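Local structure of phosphonopyruvate hydrolase (Variovorax sp., 2HJP) at residues L26-A31 with G37-S42; A80-G85 with P97-A102; M109-F114 with Q173-A178; I185-R188 with D193-L196. The protein hydrolyses phosphonopyruvate to pyruvate and phosphate, cleaving its carbon–phosphorus bond with the help of a divalent metal ion such as magnesium, cobalt or manganese. One frame throughout, in Å; residues are numbered along the deposited sequence.

All four contacts belong to one eight-stranded parallel barrel, and three of them reach the bound phosphonopyruvate. Contact 1 supplies Trp40 and Ser42 to its carboxylate, contact 2 brings the magnesium ion through Asp81, and contact 4 offers His186 and Arg188 to the phosphonate. Contacts 1 and 2 lie on neighbouring strands and touch, with Gly41 O 3.3 Å from Asp81 CB. Contacts 2 and 3 are joined by a probable hydrogen bond, Asp83 O to Glu110 N at 2.9 Å. Contact 3 does not touch the ligand: the Asp111 side chain is about 11 Å from it. Contact 4 touches none of the others; its nearest atoms are about 6 Å from contact 3.

Contact 1: residues L26-A31 with G37-S42; sequences LVAKLA and GGIWGS. With PPR (phosphonopyruvate), chain G.
Ala28 and Ile39 mark the closest approach of the two backbones, with their CA atoms 6.3 Å apart. Residues 26-31 are wholly helical, whereas 38-41 form a strand that ends in an inverse gamma turn centred on Gly41. No hydrogen bond joins the segments, so the evidence for their association is apolar. Ile39 carries it from the strand side. Its CG1 sits beside the backbone N (chi1 -56°), and from there the terminal CD1 reaches the helix between two alanines. Ile39 CD1 lies 3.5 Å from Ala31 CB and 3.8 Å from Ala28 CB. The same Ile39 CD1 comes within 3.3 Å of Ala28 O, while the other branch, Ile39 CG2, is 4.0 Å from Ala28 CB. Both alanine methyls thus meet the same Ile39 carbon, and the two segments bury 124 Å² between them. This is the helix-on-strand layer of the beta-alpha-beta unit made of strand 17-21, helix 25-34 and strand 38-41, the opening crossover of the TIM barrel. Ile70 of helix 60-71 also packs on Ala28 and Ile39, and Phe250 of a second subunit packs on Ala31. Farther along, the end of the strand and the turn after it place two donors on one carboxylate oxygen of phosphonopyruvate. Trp40 NE1 gives O1 a bond of 2.9 Å, bent to 145°, with O1 at the edge of the indole near its plane. Ser42 OG donates to the same O1 at 2.7 Å; at the N-cap of the following helix, this hydroxyl also accepts from Glu45 N. Ser42 CA lies 3.8 Å above the plane of the indole, toward the rim of one face.

Contact 2: residues A80-G85 with P97-A102; sequences ADIDTG and PQYEAA. With MG (magnesium ion), chain C; PPR (phosphonopyruvate), chain G.
The Tyr99 ring receives the CG2 methyl of Ile82 squarely on one face: the carbon stands 3.7 Å from the ring centroid and only 7° off the normal, which meets the criteria of a CH-pi contact. Ala80 CB approaches the same ring obliquely, 3.7 Å from Tyr99 CD1. CG2 of Ile82 takes its place beside the backbone N, leaving CG1 between N and the carbonyl carbon (chi1 61°). At the polar end of the ring, Tyr99 OH is hydrogen-bonded to His63 ND1, which helps fix the phenol within the buried layer. Between Ala80 and Ile82, the Asp81 side chain leaves the strand away from the helix, and its two carboxylate oxygens have different partners. Asp81 OD2 binds the magnesium ion at 2.1 Å and is also hydrogen-bonded to Gly43 N. Asp81 OD1 accepts from Asp83 N at 3.0 Å, 38° out of the carboxylate plane, closing an Asx turn, and accepts a hydrogen bond from a metal-bound water. The O atom of a second such water donates to Asp83 OD2 at 2.8 Å. Two ligand oxygens, O2' and O2, and three waters complete six oxygens around the metal. A helix packed on one side of a strand end and a metal carboxylate on the other are typical of the TIM-barrel active site of the PEP mutase/isocitrate lyase superfamily.

Contact 3: residues M109-F114 with Q173-A178; sequences MEDKTF and QAYEEA
Tyr175 OH is gripped by two groups: it donates to Asp111 OD2 across the contact and is hydrogen-bonded to Arg171 NH1, one helical turn earlier. Tyr175 OH lies 2.5 Å from Asp111 OD2, which is very short, and this is the sole hydrogen bond between the segments. Asp111 OD2 meets the phenol at the ring edge and in its plane, with Tyr175 CE1 3.3 Å away. The two flat groups are turned steeply, carboxylate and ring planes being 79° apart, and the side chains cross at about a right angle. Asp111 presents OD2 with CG between the backbone N and the carbonyl carbon (chi1 55°), a crowded position. Its other oxygen, OD1, accepts from Glu157 N, so both carboxylate oxygens are held and rotation about CB-CG is restrained. Asp111 CB also approaches the hydroxyl, 3.3 Å from Tyr175 OH. The backbones themselves remain well apart, the nearest CA atoms, of Asp111 and Tyr175, lying 9.8 Å from each other. Asp111 follows strand 106-110, whereas Tyr175 belongs to helix 165-177, which follows the neighbouring strand 151-156, one beta-alpha unit farther along. In between, the tyrosine ring rests on Ala154 and Val156 of strand 151-156 and meets the ring of Phe134. The bond thus ties the loop at the C-terminal end of strand 106-110 to the helix after the adjacent strand. Arg171 NH1 also forms a long, weak ion pair with Asp111 OD2; its positive charge, hydrogen-bonded to the hydroxyl and farther from the carboxylate, would probably polarise the phenol O-H and strengthen its donation to the buried carboxylate.

Contact 4: residues I185-R188 with D193-L196; sequences IHSR and DEIL. With PPR (phosphonopyruvate), chain G.
Ser187 turns its side chain toward Glu194 and Ile195, while its neighbours His186 and Arg188 turn theirs away from the helix; in this loop, which follows a strand of the TIM barrel and leads into the next helix, one side thus faces the helix and the other the pocket. Strand 182-185 enters this loop and helix 193-201 leaves it; the CA atoms of Ser187 and Ile195 are 6.5 Å apart. Ser187 OG, anti to the backbone N (chi1 176°), is directed at the extended Glu194 side chain. The modelled separation of Ser187 OG from Glu194 OE1, 2.3 Å, is too short to trust in detail, although it points to a hydrogen bond donated by the serine. OG is also hydrogen-bonded to Gln189 N within the loop. On the pocket side, His186 and Arg188 converge on the phosphonate. His186 NE2 donates to O3P of phosphonopyruvate at 2.8 Å, nearly straight at 164°, with the oxygen in the imidazole plane. Arg188 NH1 reaches the same O3P at 2.8 Å, bent to 136°, and Arg188 NH2 donates to O1P of phosphonopyruvate at 3.2 Å. His186 NE2 itself stands 3.5 Å above the guanidinium plane of Arg188, offset toward its rim.

Contact 1: residues L26-A31 with G37-S42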
loop_
_atom_site.group_PDB
_atom_site.type_symbol
_atom_site.label_atom_id
_atom_site.label_comp_id
_atom_site.label_asym_id
_atom_site.label_seq_id
_atom_site.Cartn_x
_atom_site.Cartn_y
_atom_site.Cartn_z
ATOM N N LEU A 26 -2.874 4.604 17.417
ATOM C CA LEU A 26 -3.526 4.574 18.716
ATOM C C LEU A 26 -2.463 4.747 19.838
ATOM O O LEU A 26 -2.635 5.537 20.757
ATOM C CB LEU A 26 -4.372 3.267 18.912
ATOM C CG LEU A 26 -5.063 3.031 20.280
ATOM C CD1 LEU A 26 -6.038 4.125 20.556
ATOM C CD2 LEU A 26 -5.792 1.690 20.349
ATOM N N VAL A 27 -1.411 3.961 19.771
ATOM C CA VAL A 27 -0.353 4.064 20.768
ATOM C C VAL A 27 0.250 5.488 20.716
ATOM O O VAL A 27 0.572 6.072 21.760
ATOM C CB VAL A 27 0.763 3.026 20.458
ATOM C CG1 VAL A 27 2.030 3.385 21.234
ATOM C CG2 VAL A 27 0.208 1.559 20.782
ATOM N N ALA A 28 0.409 6.049 19.513
ATOM C CA ALA A 28 0.967 7.436 19.419
ATOM C C ALA A 28 0.022 8.394 20.124
ATOM O O ALA A 28 0.446 9.347 20.823
ATOM C CB ALA A 28 1.171 7.838 17.936
ATOM N N LYS A 29 -1.290 8.203 19.904
ATOM C CA LYS A 29 -2.266 9.052 20.591
ATOM C C LYS A 29 -2.134 8.902 22.117
ATOM O O LYS A 29 -2.214 9.910 22.863
ATOM C CB LYS A 29 -3.685 8.716 20.118
ATOM C CG LYS A 29 -4.819 9.592 20.723
ATOM C CD LYS A 29 -6.133 9.313 19.931
ATOM C CE LYS A 29 -7.238 10.311 20.243
ATOM N NZ LYS A 29 -8.469 10.009 19.434
ATOM N N LEU A 30 -1.899 7.682 22.615
ATOM C CA LEU A 30 -1.775 7.564 24.056
ATOM C C LEU A 30 -0.525 8.277 24.555
ATOM O O LEU A 30 -0.558 8.864 25.641
ATOM C CB LEU A 30 -1.788 6.104 24.489
ATOM C CG LEU A 30 -3.146 5.419 24.225
ATOM C CD1 LEU A 30 -2.996 3.899 24.299
ATOM C CD2 LEU A 30 -4.204 5.922 25.241
ATOM N N ALA A 31 0.572 8.194 23.796
ATOM C CA ALA A 31 1.823 8.885 24.199
ATOM C C ALA A 31 1.554 10.377 24.268
ATOM O O ALA A 31 1.999 11.046 25.247
ATOM C CB ALA A 31 2.978 8.627 23.171
ATOM N N GLY A 37 6.692 14.729 24.670
ATOM C CA GLY A 37 6.947 15.817 23.745
ATOM C C GLY A 37 6.750 15.426 22.289
ATOM O O GLY A 37 6.249 16.217 21.492
ATOM N N GLY A 38 7.160 14.217 21.934
ATOM C CA GLY A 38 6.986 13.805 20.556
ATOM C C GLY A 38 6.867 12.271 20.460
ATOM O O GLY A 38 6.985 11.557 21.490
ATOM N N ILE A 39 6.602 11.788 19.256
ATOM C CA ILE A 39 6.481 10.375 18.969
ATOM C C ILE A 39 7.761 9.877 18.263
ATOM O O ILE A 39 8.325 10.599 17.429
ATOM C CB ILE A 39 5.246 10.115 18.023
ATOM C CG1 ILE A 39 3.959 10.681 18.662
ATOM C CG2 ILE A 39 5.132 8.602 17.686
ATOM C CD1 ILE A 39 3.515 10.053 20.002
ATOM N N TRP A 40 8.228 8.675 18.627
ATOM C CA TRP A 40 9.396 8.060 17.992
ATOM C C TRP A 40 8.807 6.958 17.075
ATOM O O TRP A 40 8.233 5.950 17.566
ATOM C CB TRP A 40 10.319 7.464 19.080
ATOM C CG TRP A 40 11.368 6.502 18.625
ATOM C CD1 TRP A 40 11.629 5.274 19.160
ATOM C CD2 TRP A 40 12.358 6.699 17.594
ATOM N NE1 TRP A 40 12.716 4.691 18.533
ATOM C CE2 TRP A 40 13.173 5.538 17.570
ATOM C CE3 TRP A 40 12.632 7.745 16.696
ATOM C CZ2 TRP A 40 14.252 5.394 16.680
ATOM C CZ3 TRP A 40 13.696 7.619 15.810
ATOM C CH2 TRP A 40 14.500 6.443 15.801
ATOM N N GLY A 41 8.942 7.154 15.762
ATOM C CA GLY A 41 8.412 6.191 14.793
ATOM C C GLY A 41 9.438 5.097 14.577
ATOM O O GLY A 41 10.025 4.928 13.540
ATOM N N SER A 42 9.622 4.348 15.638
ATOM C CA SER A 42 10.558 3.255 15.773
ATOM C C SER A 42 10.519 2.120 14.716
ATOM O O SER A 42 9.492 1.512 14.529
ATOM C CB SER A 42 10.303 2.607 17.157
ATOM O OG SER A 42 11.160 1.473 17.289
HETATM C C1 PPR G . 14.457 1.772 16.996
HETATM O O1 PPR G . 13.658 2.013 17.992
HETATM O "O2'" PPR G . 14.128 1.249 15.965
HETATM C C2 PPR G . 15.868 2.225 17.217
HETATM C C3 PPR G . 16.568 2.271 18.388
HETATM O O2 PPR G . 16.471 2.607 16.091
HETATM P P PPR G . 17.300 0.590 18.688
HETATM O O1P PPR G . 18.284 0.392 17.501
HETATM O O2P PPR G . 16.109 -0.405 18.694
HETATM O O3P PPR G . 18.027 0.723 19.942
#

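Contact 2: residues A80-G85 with P97-A102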
loop_
_atom_site.group_PDB
_atom_site.type_symbol
_atom_site.label_atom_id
_atom_site.label_comp_id
_atom_site.label_asym_id
_atom_site.label_seq_id
_atom_site.Cartn_x
_atom_site.Cartn_y
_atom_site.Cartn_z
ATOM N N ALA A 80 10.839 10.288 12.757
ATOM C CA ALA A 80 10.824 8.996 12.072
ATOM C C ALA A 80 12.205 8.330 11.946
ATOM O O ALA A 80 13.190 8.988 11.578
ATOM C CB ALA A 80 10.203 9.183 10.657
ATOM N N ASP A 81 12.252 7.019 12.224
ATOM C CA ASP A 81 13.449 6.204 12.088
ATOM C C ASP A 81 13.595 5.760 10.594
ATOM O O ASP A 81 12.752 5.027 10.090
ATOM C CB ASP A 81 13.280 4.959 12.973
ATOM C CG ASP A 81 14.481 4.032 12.957
ATOM O OD1 ASP A 81 15.477 4.270 12.230
ATOM O OD2 ASP A 81 14.404 3.023 13.705
ATOM N N ILE A 82 14.630 6.206 9.878
ATOM C CA ILE A 82 14.772 5.744 8.483
ATOM C C ILE A 82 15.968 4.822 8.312
ATOM O O ILE A 82 16.569 4.717 7.226
ATOM C CB ILE A 82 14.806 6.943 7.464
ATOM C CG1 ILE A 82 15.994 7.862 7.743
ATOM C CG2 ILE A 82 13.489 7.723 7.604
ATOM C CD1 ILE A 82 16.312 8.855 6.628
ATOM N N ASP A 83 16.305 4.136 9.399
ATOM C CA ASP A 83 17.392 3.155 9.408
ATOM C C ASP A 83 18.651 3.721 8.767
ATOM O O ASP A 83 19.172 4.713 9.293
ATOM C CB ASP A 83 16.952 1.871 8.687
ATOM C CG ASP A 83 15.915 1.018 9.518
ATOM O OD1 ASP A 83 15.680 -0.152 9.085
ATOM O OD2 ASP A 83 15.311 1.476 10.557
ATOM N N THR A 84 19.146 3.104 7.672
ATOM C CA THR A 84 20.326 3.647 7.039
ATOM C C THR A 84 19.999 4.474 5.807
ATOM O O THR A 84 20.846 4.659 4.948
ATOM C CB THR A 84 21.354 2.559 6.601
ATOM O OG1 THR A 84 20.747 1.677 5.659
ATOM C CG2 THR A 84 21.833 1.798 7.756
ATOM N N GLY A 85 18.768 4.949 5.703
ATOM C CA GLY A 85 18.372 5.748 4.551
ATOM C C GLY A 85 17.856 4.933 3.393
ATOM O O GLY A 85 17.618 5.457 2.291
ATOM N N PRO A 97 12.131 13.630 1.231
ATOM C CA PRO A 97 10.965 14.448 0.917
ATOM C C PRO A 97 9.665 13.611 1.140
ATOM O O PRO A 97 8.636 14.170 1.449
ATOM C CB PRO A 97 11.180 14.837 -0.578
ATOM C CG PRO A 97 12.669 14.702 -0.773
ATOM C CD PRO A 97 13.067 13.524 0.108
ATOM N N GLN A 98 9.722 12.291 0.973
ATOM C CA GLN A 98 8.515 11.489 1.246
ATOM C C GLN A 98 8.153 11.452 2.722
ATOM O O GLN A 98 6.985 11.597 3.060
ATOM C CB GLN A 98 8.656 10.071 0.734
ATOM C CG GLN A 98 8.650 10.036 -0.770
ATOM C CD GLN A 98 8.950 8.645 -1.271
ATOM O OE1 GLN A 98 10.109 8.305 -1.635
ATOM N NE2 GLN A 98 7.938 7.820 -1.268
ATOM N N TYR A 99 9.156 11.316 3.578
ATOM C CA TYR A 99 8.930 11.330 5.045
ATOM C C TYR A 99 8.443 12.731 5.482
ATOM O O TYR A 99 7.479 12.862 6.238
ATOM C CB TYR A 99 10.187 10.918 5.772
ATOM C CG TYR A 99 10.251 9.438 5.911
ATOM C CD1 TYR A 99 9.617 8.797 6.986
ATOM C CD2 TYR A 99 10.860 8.642 4.909
ATOM C CE1 TYR A 99 9.564 7.369 7.055
ATOM C CE2 TYR A 99 10.819 7.207 4.984
ATOM C CZ TYR A 99 10.180 6.580 6.060
ATOM O OH TYR A 99 10.296 5.184 6.176
ATOM N N GLU A 100 9.061 13.782 4.934
ATOM C CA GLU A 100 8.608 15.159 5.224
ATOM C C GLU A 100 7.159 15.351 4.778
ATOM O O GLU A 100 6.294 15.792 5.555
ATOM C CB GLU A 100 9.492 16.189 4.505
ATOM C CG GLU A 100 9.142 17.636 4.913
ATOM C CD GLU A 100 10.140 18.647 4.340
ATOM O OE1 GLU A 100 10.941 18.267 3.466
ATOM O OE2 GLU A 100 10.119 19.824 4.741
ATOM N N ALA A 101 6.864 14.946 3.546
ATOM C CA ALA A 101 5.505 15.073 3.052
ATOM C C ALA A 101 4.537 14.217 3.873
ATOM O O ALA A 101 3.358 14.614 3.992
ATOM C CB ALA A 101 5.427 14.689 1.571
ATOM N N ALA A 102 5.002 13.087 4.435
ATOM C CA ALA A 102 4.134 12.224 5.286
ATOM C C ALA A 102 3.781 12.939 6.636
ATOM O O ALA A 102 2.849 12.532 7.359
ATOM C CB ALA A 102 4.830 10.850 5.568
HETATM MG MG MG C . 15.619 1.518 14.463
HETATM C C1 PPR G . 14.457 1.772 16.996
HETATM O O1 PPR G . 13.658 2.013 17.992
HETATM O "O2'" PPR G . 14.128 1.249 15.965
HETATM C C2 PPR G . 15.868 2.225 17.217
HETATM C C3 PPR G . 16.568 2.271 18.388
HETATM O O2 PPR G . 16.471 2.607 16.091
HETATM P P PPR G . 17.300 0.590 18.688
HETATM O O1P PPR G . 18.284 0.392 17.501
HETATM O O2P PPR G . 16.109 -0.405 18.694
HETATM O O3P PPR G . 18.027 0.723 19.942
HETATM O O HOH W 1 17.152 2.272 13.207
HETATM O O HOH W 2 14.881 0.205 12.961
HETATM O O HOH W 3 16.783 -0.137 15.023
#

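Contact 3: residues M109-F114 with Q173-A178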
loop_
_atom_site.group_PDB
_atom_site.type_symbol
_atom_site.label_atom_id
_atom_site.label_comp_id
_atom_site.label_asym_id
_atom_site.label_seq_id
_atom_site.Cartn_x
_atom_site.Cartn_y
_atom_site.Cartn_z
ATOM N N MET A 109 18.917 8.788 10.895
ATOM C CA MET A 109 19.594 7.920 9.932
ATOM C C MET A 109 20.959 7.539 10.572
ATOM O O MET A 109 21.674 8.403 11.065
ATOM C CB MET A 109 19.814 8.675 8.606
ATOM C CG MET A 109 20.411 7.821 7.557
ATOM S SD MET A 109 20.490 8.583 5.940
ATOM C CE MET A 109 21.229 10.185 6.304
ATOM N N GLU A 110 21.273 6.254 10.606
ATOM C CA GLU A 110 22.529 5.753 11.235
ATOM C C GLU A 110 23.616 5.427 10.233
ATOM O O GLU A 110 23.349 5.179 9.035
ATOM C CB GLU A 110 22.208 4.490 12.062
ATOM C CG GLU A 110 21.664 3.360 11.153
ATOM C CD GLU A 110 20.589 2.508 11.860
ATOM O OE1 GLU A 110 20.541 1.304 11.596
ATOM O OE2 GLU A 110 19.814 3.052 12.684
ATOM N N ASP A 111 24.856 5.393 10.712
ATOM C CA ASP A 111 25.971 5.158 9.787
ATOM C C ASP A 111 26.416 3.686 9.626
ATOM O O ASP A 111 27.572 3.408 9.252
ATOM C CB ASP A 111 27.173 6.050 10.160
ATOM C CG ASP A 111 27.609 5.884 11.615
ATOM O OD1 ASP A 111 27.056 5.021 12.331
ATOM O OD2 ASP A 111 28.509 6.631 12.053
ATOM N N LYS A 112 25.515 2.754 9.899
ATOM C CA LYS A 112 25.842 1.342 9.713
ATOM C C LYS A 112 25.898 1.125 8.174
ATOM O O LYS A 112 25.249 1.853 7.404
ATOM C CB LYS A 112 24.746 0.456 10.306
ATOM C CG LYS A 112 24.558 0.654 11.784
ATOM C CD LYS A 112 24.019 -0.581 12.568
ATOM C CE LYS A 112 22.696 -1.092 12.104
ATOM N NZ LYS A 112 22.341 -2.354 12.856
ATOM N N THR A 113 26.657 0.143 7.734
ATOM C CA THR A 113 26.725 -0.147 6.311
ATOM C C THR A 113 25.434 -0.884 6.075
ATOM O O THR A 113 24.813 -1.394 7.026
ATOM C CB THR A 113 27.860 -1.111 5.957
ATOM O OG1 THR A 113 27.597 -2.366 6.592
ATOM C CG2 THR A 113 29.181 -0.580 6.467
ATOM N N PHE A 114 25.021 -0.970 4.819
ATOM C CA PHE A 114 23.795 -1.669 4.519
ATOM C C PHE A 114 23.897 -2.142 3.101
ATOM O O PHE A 114 24.257 -1.385 2.242
ATOM C CB PHE A 114 22.597 -0.742 4.611
ATOM C CG PHE A 114 21.404 -1.272 3.896
ATOM C CD1 PHE A 114 20.675 -2.323 4.453
ATOM C CD2 PHE A 114 21.125 -0.851 2.580
ATOM C CE1 PHE A 114 19.694 -2.978 3.723
ATOM C CE2 PHE A 114 20.152 -1.479 1.822
ATOM C CZ PHE A 114 19.424 -2.555 2.377
ATOM N N GLN A 173 31.215 14.805 14.818
ATOM C CA GLN A 173 31.647 16.132 14.360
ATOM C C GLN A 173 31.594 16.238 12.837
ATOM O O GLN A 173 31.248 17.253 12.291
ATOM C CB GLN A 173 33.089 16.416 14.857
ATOM C CG GLN A 173 33.254 16.793 16.339
ATOM C CD GLN A 173 34.756 16.928 16.665
ATOM O OE1 GLN A 173 35.519 15.962 16.548
ATOM N NE2 GLN A 173 35.181 18.122 17.025
ATOM N N ALA A 174 31.938 15.162 12.159
ATOM C CA ALA A 174 31.903 15.176 10.708
ATOM C C ALA A 174 30.469 15.319 10.223
ATOM O O ALA A 174 30.200 16.010 9.222
ATOM C CB ALA A 174 32.497 13.859 10.139
ATOM N N TYR A 175 29.546 14.633 10.913
ATOM C CA TYR A 175 28.134 14.670 10.530
ATOM C C TYR A 175 27.526 16.027 10.806
ATOM O O TYR A 175 26.701 16.522 10.059
ATOM C CB TYR A 175 27.371 13.565 11.293
ATOM C CG TYR A 175 27.921 12.166 11.055
ATOM C CD1 TYR A 175 27.595 11.124 11.921
ATOM C CD2 TYR A 175 28.803 11.895 10.006
ATOM C CE1 TYR A 175 28.146 9.849 11.767
ATOM C CE2 TYR A 175 29.358 10.628 9.836
ATOM C CZ TYR A 175 29.023 9.598 10.727
ATOM O OH TYR A 175 29.522 8.315 10.585
ATOM N N GLU A 176 27.894 16.629 11.942
ATOM C CA GLU A 176 27.386 17.973 12.236
ATOM C C GLU A 176 27.936 18.933 11.171
ATOM O O GLU A 176 27.274 19.817 10.711
ATOM C CB GLU A 176 27.875 18.424 13.612
ATOM C CG GLU A 176 27.646 19.889 13.884
ATOM C CD GLU A 176 28.008 20.275 15.303
ATOM O OE1 GLU A 176 28.369 19.423 16.137
ATOM O OE2 GLU A 176 27.900 21.453 15.612
ATOM N N GLU A 177 29.176 18.716 10.758
ATOM C CA GLU A 177 29.796 19.574 9.717
ATOM C C GLU A 177 29.045 19.359 8.401
ATOM O O GLU A 177 28.904 20.267 7.659
ATOM C CB GLU A 177 31.254 19.183 9.584
ATOM C CG GLU A 177 32.070 19.766 8.443
ATOM C CD GLU A 177 33.470 19.096 8.414
ATOM O OE1 GLU A 177 33.893 18.520 7.359
ATOM O OE2 GLU A 177 34.130 19.119 9.499
ATOM N N ALA A 178 28.481 18.165 8.164
ATOM C CA ALA A 178 27.740 17.910 6.911
ATOM C C ALA A 178 26.308 18.454 7.006
ATOM O O ALA A 178 25.558 18.401 6.049
ATOM C CB ALA A 178 27.704 16.366 6.595
#

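Contact 4: residues I185-R188 with D193-L196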
loop_
_atom_site.group_PDB
_atom_site.type_symbol
_atom_site.label_atom_id
_atom_site.label_comp_id
_atom_site.label_asym_id
_atom_site.label_seq_id
_atom_site.Cartn_x
_atom_site.Cartn_y
_atom_site.Cartn_z
ATOM N N ILE A 185 23.869 9.470 19.810
ATOM C CA ILE A 185 25.004 8.599 20.115
ATOM C C ILE A 185 24.378 7.404 20.816
ATOM O O ILE A 185 23.695 7.520 21.823
ATOM C CB ILE A 185 26.087 9.327 20.986
ATOM C CG1 ILE A 185 27.233 8.370 21.318
ATOM C CG2 ILE A 185 25.452 9.925 22.312
ATOM C CD1 ILE A 185 28.157 8.048 20.148
ATOM N N HIS A 186 24.606 6.232 20.242
ATOM C CA HIS A 186 23.984 5.053 20.812
ATOM C C HIS A 186 24.933 4.111 21.578
ATOM O O HIS A 186 26.157 4.067 21.363
ATOM C CB HIS A 186 23.241 4.320 19.696
ATOM C CG HIS A 186 22.006 3.583 20.164
ATOM N ND1 HIS A 186 21.449 3.751 21.420
ATOM C CD2 HIS A 186 21.252 2.637 19.547
ATOM C CE1 HIS A 186 20.418 2.935 21.559
ATOM N NE2 HIS A 186 20.275 2.247 20.438
ATOM N N SER A 187 24.336 3.355 22.489
ATOM C CA SER A 187 25.078 2.392 23.310
ATOM C C SER A 187 24.147 1.247 23.763
ATOM O O SER A 187 22.981 1.488 24.061
ATOM C CB SER A 187 25.671 3.073 24.561
ATOM O OG SER A 187 26.321 2.117 25.400
ATOM N N ARG A 188 24.676 0.023 23.783
ATOM C CA ARG A 188 23.924 -1.157 24.209
ATOM C C ARG A 188 24.416 -1.645 25.567
ATOM O O ARG A 188 23.999 -2.731 26.012
ATOM C CB ARG A 188 24.134 -2.337 23.259
ATOM C CG ARG A 188 23.758 -2.118 21.853
ATOM C CD ARG A 188 22.287 -2.211 21.629
ATOM N NE ARG A 188 22.068 -1.923 20.220
ATOM C CZ ARG A 188 20.913 -1.513 19.720
ATOM N NH1 ARG A 188 19.852 -1.348 20.518
ATOM N NH2 ARG A 188 20.841 -1.245 18.422
ATOM N N ASP A 193 28.040 4.473 31.624
ATOM C CA ASP A 193 29.416 4.991 31.581
ATOM C C ASP A 193 29.977 5.423 30.210
ATOM O O ASP A 193 30.545 6.496 30.080
ATOM C CB ASP A 193 30.356 3.982 32.179
ATOM C CG ASP A 193 29.946 3.552 33.546
ATOM O OD1 ASP A 193 30.721 2.805 34.138
ATOM O OD2 ASP A 193 28.851 3.940 34.023
ATOM N N GLU A 194 29.829 4.569 29.214
ATOM C CA GLU A 194 30.293 4.800 27.856
ATOM C C GLU A 194 29.580 6.036 27.269
ATOM O O GLU A 194 30.221 6.930 26.759
ATOM C CB GLU A 194 30.030 3.507 27.090
ATOM C CG GLU A 194 30.147 3.554 25.631
ATOM C CD GLU A 194 29.780 2.235 24.991
ATOM O OE1 GLU A 194 28.578 1.891 24.839
ATOM O OE2 GLU A 194 30.729 1.535 24.629
ATOM N N ILE A 195 28.254 6.082 27.397
ATOM C CA ILE A 195 27.479 7.220 26.965
ATOM C C ILE A 195 27.868 8.482 27.751
ATOM O O ILE A 195 28.144 9.516 27.160
ATOM C CB ILE A 195 25.927 6.933 27.117
ATOM C CG1 ILE A 195 25.520 5.968 26.004
ATOM C CG2 ILE A 195 25.074 8.225 27.020
ATOM C CD1 ILE A 195 25.063 4.751 26.592
ATOM N N LEU A 196 27.901 8.429 29.069
ATOM C CA LEU A 196 28.285 9.642 29.808
ATOM C C LEU A 196 29.695 10.152 29.450
ATOM O O LEU A 196 29.910 11.373 29.374
ATOM C CB LEU A 196 28.166 9.389 31.307
ATOM C CG LEU A 196 26.779 9.092 31.833
ATOM C CD1 LEU A 196 26.851 8.713 33.341
ATOM C CD2 LEU A 196 25.951 10.377 31.634
HETATM C C1 PPR G . 14.457 1.772 16.996
HETATM O O1 PPR G . 13.658 2.013 17.992
HETATM O "O2'" PPR G . 14.128 1.249 15.965
HETATM C C2 PPR G . 15.868 2.225 17.217
HETATM C C3 PPR G . 16.568 2.271 18.388
HETATM O O2 PPR G . 16.471 2.607 16.091
HETATM P P PPR G . 17.300 0.590 18.688
HETATM O O1P PPR G . 18.284 0.392 17.501
HETATM O O2P PPR G . 16.109 -0.405 18.694
HETATM O O3P PPR G . 18.027 0.723 19.942
#